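Local coordinates for uncharacterized protein YacP (Bacillus subtilis, PDB 5MQ8), which is an endoribonuclease of the PIN-like NYN family, also called Rae1, that takes part in ribosome-dependent mRNA decay, at residues G13-L18 with K119-L124; I98-S103 with A110-G115. All coordinates share one frame; numbering follows the deposited sequence.

Contact 1: residues G13-L18 with K119-L124; sequences GAWPQL and KSAREL
Trp15, the first residue past helix 8-14, reaches to the first turn of helix 121-145, meeting Ala121 with its pyrrole nitrogen and Leu124 with its six-membered ring. From CB, its CG is anti to the carbonyl carbon and beside the backbone N (chi1 -63°), which sends the indole out toward the other helix. Along the pyrrole edge, Trp15 CD1 passes 3.7 Å from Ala121 O. Next to it, Trp15 NE1 donates a hydrogen bond to Ala121 O, 2.8 Å away. The bond is bent, 141° at the hydrogen; the nitrogen stands above the carbonyl plane, 45° out of it, and the oxygen in turn is tilted from the ring plane. Farther out, Trp15 CZ2 comes to 3.7 Å from Leu124 CG, which lies in the plane of the ring at its edge, and Trp15 CH2 follows close to the same atom. Beside the indole, Ala14 CB and Ala121 CB touch at 3.6 Å, two small side chains that allow a close approach of the backbones. Helix 121-145 starts here with a capping box: Ser120 OG accepts from Glu123 N, and Glu123 OE1 takes a weak bond from Ser120 N. Around this, Trp15 also packs on Leu125 and Val128 of helix 121-145 and on Leu33 of helix 23-44, while Leu124 rests on Leu4 and Val6 of strand 3-7.

Contact 2: residues I98-S103 with A110-G115; sequences IHVATS and AIFGQG
This is a buried apolar contact between strand 98-101, with Thr102 just beyond it, and the loop that leads on to strand 117-119; Val100, Ile98 and Thr102 receive Ile111 and Phe112 from a short 3-10 turn. Phe112 reaches across with the far end of its ring. Val100 CB approaches Phe112 CE1 obliquely at 3.6 Å, and Thr102 CG2 lies in the ring plane at the edge, 3.9 Å from Phe112 CZ. With OG1 anti to the backbone N (chi1 -167°), Thr102 turns its methyl to the ring and leaves the hydroxyl for Asp7 and the backbone N of Asp104. Toward the strand Ile111 touches with CD1: Ile111 CD1 meets Val100 CG2 tip to tip at 3.9 Å and, at about a right angle to the Ile98 side chain, Ile98 CG2 at 4.0 Å. Ile111 CG2 lies over one face of the neighbouring Phe112 ring, near the rim. Helix 80-90 adds to the cluster through Ala88, which touches both isoleucines, and Ile84 on Val100; Trp109 packs on Val100 and Thr102. Such a connection, leaving one strand and returning beside it in parallel after crossing one face of the sheet, belongs to the parallel alpha/beta architecture of PIN-like nucleases, here made by a loop with a 3-10 turn.

Strand 117-119 ties the two contacts together, their centres about 16 Å apart. Lys119 probably bonds through its backbone N to Val100 O and through its O to Thr102 N, each 2.8 Å, in parallel pairing that runs just past the end of strand 98-101. Just beyond, Ser103 OG of contact 2 bonds to Ala121 N of contact 1. Along the chain, contact 2 falls wholly within the hundred residues between the segments of contact 1. Asn10 is shared as well: it touches Ala121 and bonds to Ser103 N. PIN-like nucleases typically gather acidic residues at the C-terminal ends of the strands, so Asp7, at the end of strand 3-7, may lie near the catalytic centre.

Contact 1: residues G13-L18 with K119-L124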
loop_
_atom_site.group_PDB
_atom_site.type_symbol
_atom_site.label_atom_id
_atom_site.label_comp_id
_atom_site.label_asym_id
_atom_site.label_seq_id
_atom_site.Cartn_x
_atom_site.Cartn_y
_atom_site.Cartn_z
ATOM N N GLY A 13 19.076 3.627 -17.992
ATOM C CA GLY A 13 20.485 3.261 -18.053
ATOM C C GLY A 13 21.369 3.866 -16.977
ATOM O O GLY A 13 22.456 3.341 -16.723
ATOM N N ALA A 14 20.922 4.971 -16.332
ATOM C CA ALA A 14 21.722 5.674 -15.330
ATOM C C ALA A 14 21.343 5.388 -13.861
ATOM O O ALA A 14 22.167 5.612 -12.984
ATOM C CB ALA A 14 21.679 7.169 -15.600
ATOM N N TRP A 15 20.098 4.949 -13.587
ATOM C CA TRP A 15 19.644 4.704 -12.219
ATOM C C TRP A 15 19.927 3.253 -11.822
ATOM O O TRP A 15 19.533 2.338 -12.564
ATOM C CB TRP A 15 18.156 5.072 -12.052
ATOM C CG TRP A 15 17.814 6.528 -12.273
ATOM C CD1 TRP A 15 18.657 7.525 -12.669
ATOM C CD2 TRP A 15 16.525 7.136 -12.114
ATOM N NE1 TRP A 15 17.973 8.715 -12.762
ATOM C CE2 TRP A 15 16.665 8.507 -12.417
ATOM C CE3 TRP A 15 15.273 6.668 -11.678
ATOM C CZ2 TRP A 15 15.589 9.404 -12.349
ATOM C CZ3 TRP A 15 14.209 7.559 -11.613
ATOM C CH2 TRP A 15 14.373 8.907 -11.947
ATOM N N PRO A 16 20.628 3.027 -10.675
ATOM C CA PRO A 16 20.989 1.646 -10.271
ATOM C C PRO A 16 19.829 0.668 -10.144
ATOM O O PRO A 16 19.962 -0.467 -10.595
ATOM C CB PRO A 16 21.730 1.834 -8.938
ATOM C CG PRO A 16 22.266 3.226 -8.997
ATOM C CD PRO A 16 21.199 4.021 -9.738
ATOM N N GLN A 17 18.688 1.095 -9.574
ATOM C CA GLN A 17 17.522 0.216 -9.430
ATOM C C GLN A 17 16.757 -0.017 -10.756
ATOM O O GLN A 17 15.861 -0.870 -10.800
ATOM C CB GLN A 17 16.582 0.703 -8.313
ATOM C CG GLN A 17 17.129 0.480 -6.894
ATOM C CD GLN A 17 16.053 0.071 -5.905
ATOM O OE1 GLN A 17 15.007 0.720 -5.762
ATOM N NE2 GLN A 17 16.302 -1.008 -5.175
ATOM N N LEU A 18 17.145 0.690 -11.841
ATOM C CA LEU A 18 16.519 0.541 -13.157
ATOM C C LEU A 18 17.376 -0.203 -14.176
ATOM O O LEU A 18 16.842 -1.035 -14.907
ATOM C CB LEU A 18 16.137 1.912 -13.759
ATOM C CG LEU A 18 15.072 2.767 -13.060
ATOM C CD1 LEU A 18 14.708 3.958 -13.917
ATOM C CD2 LEU A 18 13.826 1.984 -12.795
ATOM N N LYS A 119 18.586 19.013 -16.637
ATOM C CA LYS A 119 18.629 18.340 -15.349
ATOM C C LYS A 119 19.284 16.987 -15.597
ATOM O O LYS A 119 18.874 16.254 -16.505
ATOM C CB LYS A 119 17.198 18.193 -14.779
ATOM C CG LYS A 119 17.148 17.696 -13.351
ATOM C CD LYS A 119 15.710 17.423 -12.874
ATOM C CE LYS A 119 15.052 18.598 -12.183
ATOM N NZ LYS A 119 14.686 19.688 -13.116
ATOM N N SER A 120 20.336 16.678 -14.852
ATOM C CA SER A 120 21.030 15.408 -15.038
ATOM C C SER A 120 20.241 14.224 -14.472
ATOM O O SER A 120 19.355 14.399 -13.629
ATOM C CB SER A 120 22.425 15.456 -14.418
ATOM O OG SER A 120 22.340 15.536 -13.009
ATOM N N ALA A 121 20.597 13.019 -14.927
ATOM C CA ALA A 121 20.003 11.768 -14.478
ATOM C C ALA A 121 20.174 11.583 -12.963
ATOM O O ALA A 121 19.235 11.156 -12.291
ATOM C CB ALA A 121 20.632 10.606 -15.222
ATOM N N ARG A 122 21.372 11.940 -12.440
ATOM C CA ARG A 122 21.764 11.874 -11.033
ATOM C C ARG A 122 20.913 12.831 -10.199
ATOM O O ARG A 122 20.450 12.446 -9.124
ATOM C CB ARG A 122 23.263 12.226 -10.903
ATOM C CG ARG A 122 23.930 11.656 -9.651
ATOM C CD ARG A 122 25.441 11.877 -9.609
ATOM N NE ARG A 122 26.175 10.983 -10.510
ATOM C CZ ARG A 122 26.590 9.757 -10.199
ATOM N NH1 ARG A 122 27.244 9.026 -11.092
ATOM N NH2 ARG A 122 26.376 9.262 -8.984
ATOM N N GLU A 123 20.700 14.071 -10.700
ATOM C CA GLU A 123 19.897 15.093 -10.036
ATOM C C GLU A 123 18.455 14.646 -9.918
ATOM O O GLU A 123 17.881 14.782 -8.835
ATOM C CB GLU A 123 19.950 16.422 -10.796
ATOM C CG GLU A 123 21.138 17.300 -10.452
ATOM C CD GLU A 123 21.560 18.271 -11.539
ATOM O OE1 GLU A 123 20.680 18.892 -12.180
ATOM O OE2 GLU A 123 22.785 18.415 -11.743
ATOM N N LEU A 124 17.858 14.118 -11.023
ATOM C CA LEU A 124 16.473 13.657 -10.978
ATOM C C LEU A 124 16.331 12.508 -9.986
ATOM O O LEU A 124 15.417 12.543 -9.163
ATOM C CB LEU A 124 15.895 13.308 -12.368
ATOM C CG LEU A 124 14.388 12.926 -12.398
ATOM C CD1 LEU A 124 13.499 14.039 -11.857
ATOM C CD2 LEU A 124 13.947 12.490 -13.787
#

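Contact 2: residues I98-S103 with A110-G115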
loop_
_atom_site.group_PDB
_atom_site.type_symbol
_atom_site.label_atom_id
_atom_site.label_comp_id
_atom_site.label_asym_id
_atom_site.label_seq_id
_atom_site.Cartn_x
_atom_site.Cartn_y
_atom_site.Cartn_z
ATOM N N ILE A 98 10.621 25.156 -18.950
ATOM C CA ILE A 98 10.819 23.786 -19.406
ATOM C C ILE A 98 12.126 23.238 -18.821
ATOM O O ILE A 98 13.169 23.880 -18.920
ATOM C CB ILE A 98 10.776 23.669 -20.969
ATOM C CG1 ILE A 98 9.446 24.227 -21.586
ATOM C CG2 ILE A 98 11.066 22.238 -21.458
ATOM C CD1 ILE A 98 8.108 23.546 -21.218
ATOM N N HIS A 99 12.047 22.062 -18.197
ATOM C CA HIS A 99 13.196 21.341 -17.663
ATOM C C HIS A 99 13.277 20.029 -18.419
ATOM O O HIS A 99 12.246 19.419 -18.699
ATOM C CB HIS A 99 13.045 21.076 -16.165
ATOM C CG HIS A 99 12.958 22.312 -15.332
ATOM N ND1 HIS A 99 14.086 22.874 -14.756
ATOM C CD2 HIS A 99 11.877 23.048 -14.986
ATOM C CE1 HIS A 99 13.660 23.931 -14.089
ATOM N NE2 HIS A 99 12.341 24.080 -14.201
ATOM N N VAL A 100 14.492 19.605 -18.787
ATOM C CA VAL A 100 14.701 18.350 -19.503
ATOM C C VAL A 100 15.647 17.476 -18.704
ATOM O O VAL A 100 16.802 17.858 -18.482
ATOM C CB VAL A 100 15.173 18.525 -20.968
ATOM C CG1 VAL A 100 15.288 17.172 -21.677
ATOM C CG2 VAL A 100 14.251 19.466 -21.745
ATOM N N ALA A 101 15.167 16.290 -18.295
ATOM C CA ALA A 101 15.982 15.340 -17.548
ATOM C C ALA A 101 16.713 14.404 -18.510
ATOM O O ALA A 101 16.088 13.550 -19.151
ATOM C CB ALA A 101 15.125 14.552 -16.573
ATOM N N THR A 102 18.043 14.606 -18.635
ATOM C CA THR A 102 18.959 13.820 -19.475
ATOM C C THR A 102 20.427 14.110 -19.153
ATOM O O THR A 102 20.806 15.261 -18.911
ATOM C CB THR A 102 18.655 13.951 -20.999
ATOM O OG1 THR A 102 19.371 12.939 -21.709
ATOM C CG2 THR A 102 18.967 15.339 -21.580
ATOM N N SER A 103 21.250 13.052 -19.181
ATOM C CA SER A 103 22.708 13.118 -19.026
ATOM C C SER A 103 23.380 12.718 -20.355
ATOM O O SER A 103 24.598 12.546 -20.395
ATOM C CB SER A 103 23.180 12.212 -17.892
ATOM O OG SER A 103 22.946 12.851 -16.651
ATOM N N ALA A 110 19.023 20.228 -29.304
ATOM C CA ALA A 110 18.796 21.585 -29.831
ATOM C C ALA A 110 17.927 22.454 -28.917
ATOM O O ALA A 110 18.097 23.671 -28.907
ATOM C CB ALA A 110 18.186 21.508 -31.220
ATOM N N ILE A 111 17.044 21.823 -28.102
ATOM C CA ILE A 111 16.155 22.502 -27.159
ATOM C C ILE A 111 16.921 23.269 -26.056
ATOM O O ILE A 111 16.374 24.220 -25.490
ATOM C CB ILE A 111 15.103 21.510 -26.583
ATOM C CG1 ILE A 111 13.880 22.267 -26.002
ATOM C CG2 ILE A 111 15.716 20.496 -25.586
ATOM C CD1 ILE A 111 13.350 21.717 -24.740
ATOM N N PHE A 112 18.185 22.883 -25.771
ATOM C CA PHE A 112 18.977 23.546 -24.737
ATOM C C PHE A 112 19.487 24.935 -25.172
ATOM O O PHE A 112 20.029 25.683 -24.350
ATOM C CB PHE A 112 20.100 22.633 -24.226
ATOM C CG PHE A 112 19.595 21.427 -23.463
ATOM C CD1 PHE A 112 18.555 21.548 -22.542
ATOM C CD2 PHE A 112 20.186 20.181 -23.630
ATOM C CE1 PHE A 112 18.079 20.435 -21.855
ATOM C CE2 PHE A 112 19.714 19.063 -22.933
ATOM C CZ PHE A 112 18.667 19.199 -22.047
ATOM N N GLY A 113 19.258 25.269 -26.446
ATOM C CA GLY A 113 19.546 26.574 -27.029
ATOM C C GLY A 113 18.263 27.364 -27.232
ATOM O O GLY A 113 18.285 28.434 -27.840
ATOM N N GLN A 114 17.128 26.835 -26.725
ATOM C CA GLN A 114 15.795 27.438 -26.841
ATOM C C GLN A 114 15.138 27.731 -25.469
ATOM O O GLN A 114 13.901 27.728 -25.354
ATOM C CB GLN A 114 14.874 26.551 -27.704
ATOM C CG GLN A 114 15.234 26.515 -29.179
ATOM C CD GLN A 114 14.589 25.347 -29.872
ATOM O OE1 GLN A 114 13.375 25.309 -30.093
ATOM N NE2 GLN A 114 15.396 24.371 -30.247
ATOM N N GLY A 115 15.966 27.985 -24.455
ATOM C CA GLY A 115 15.506 28.332 -23.114
ATOM C C GLY A 115 15.284 27.205 -22.117
ATOM O O GLY A 115 15.117 27.476 -20.923
#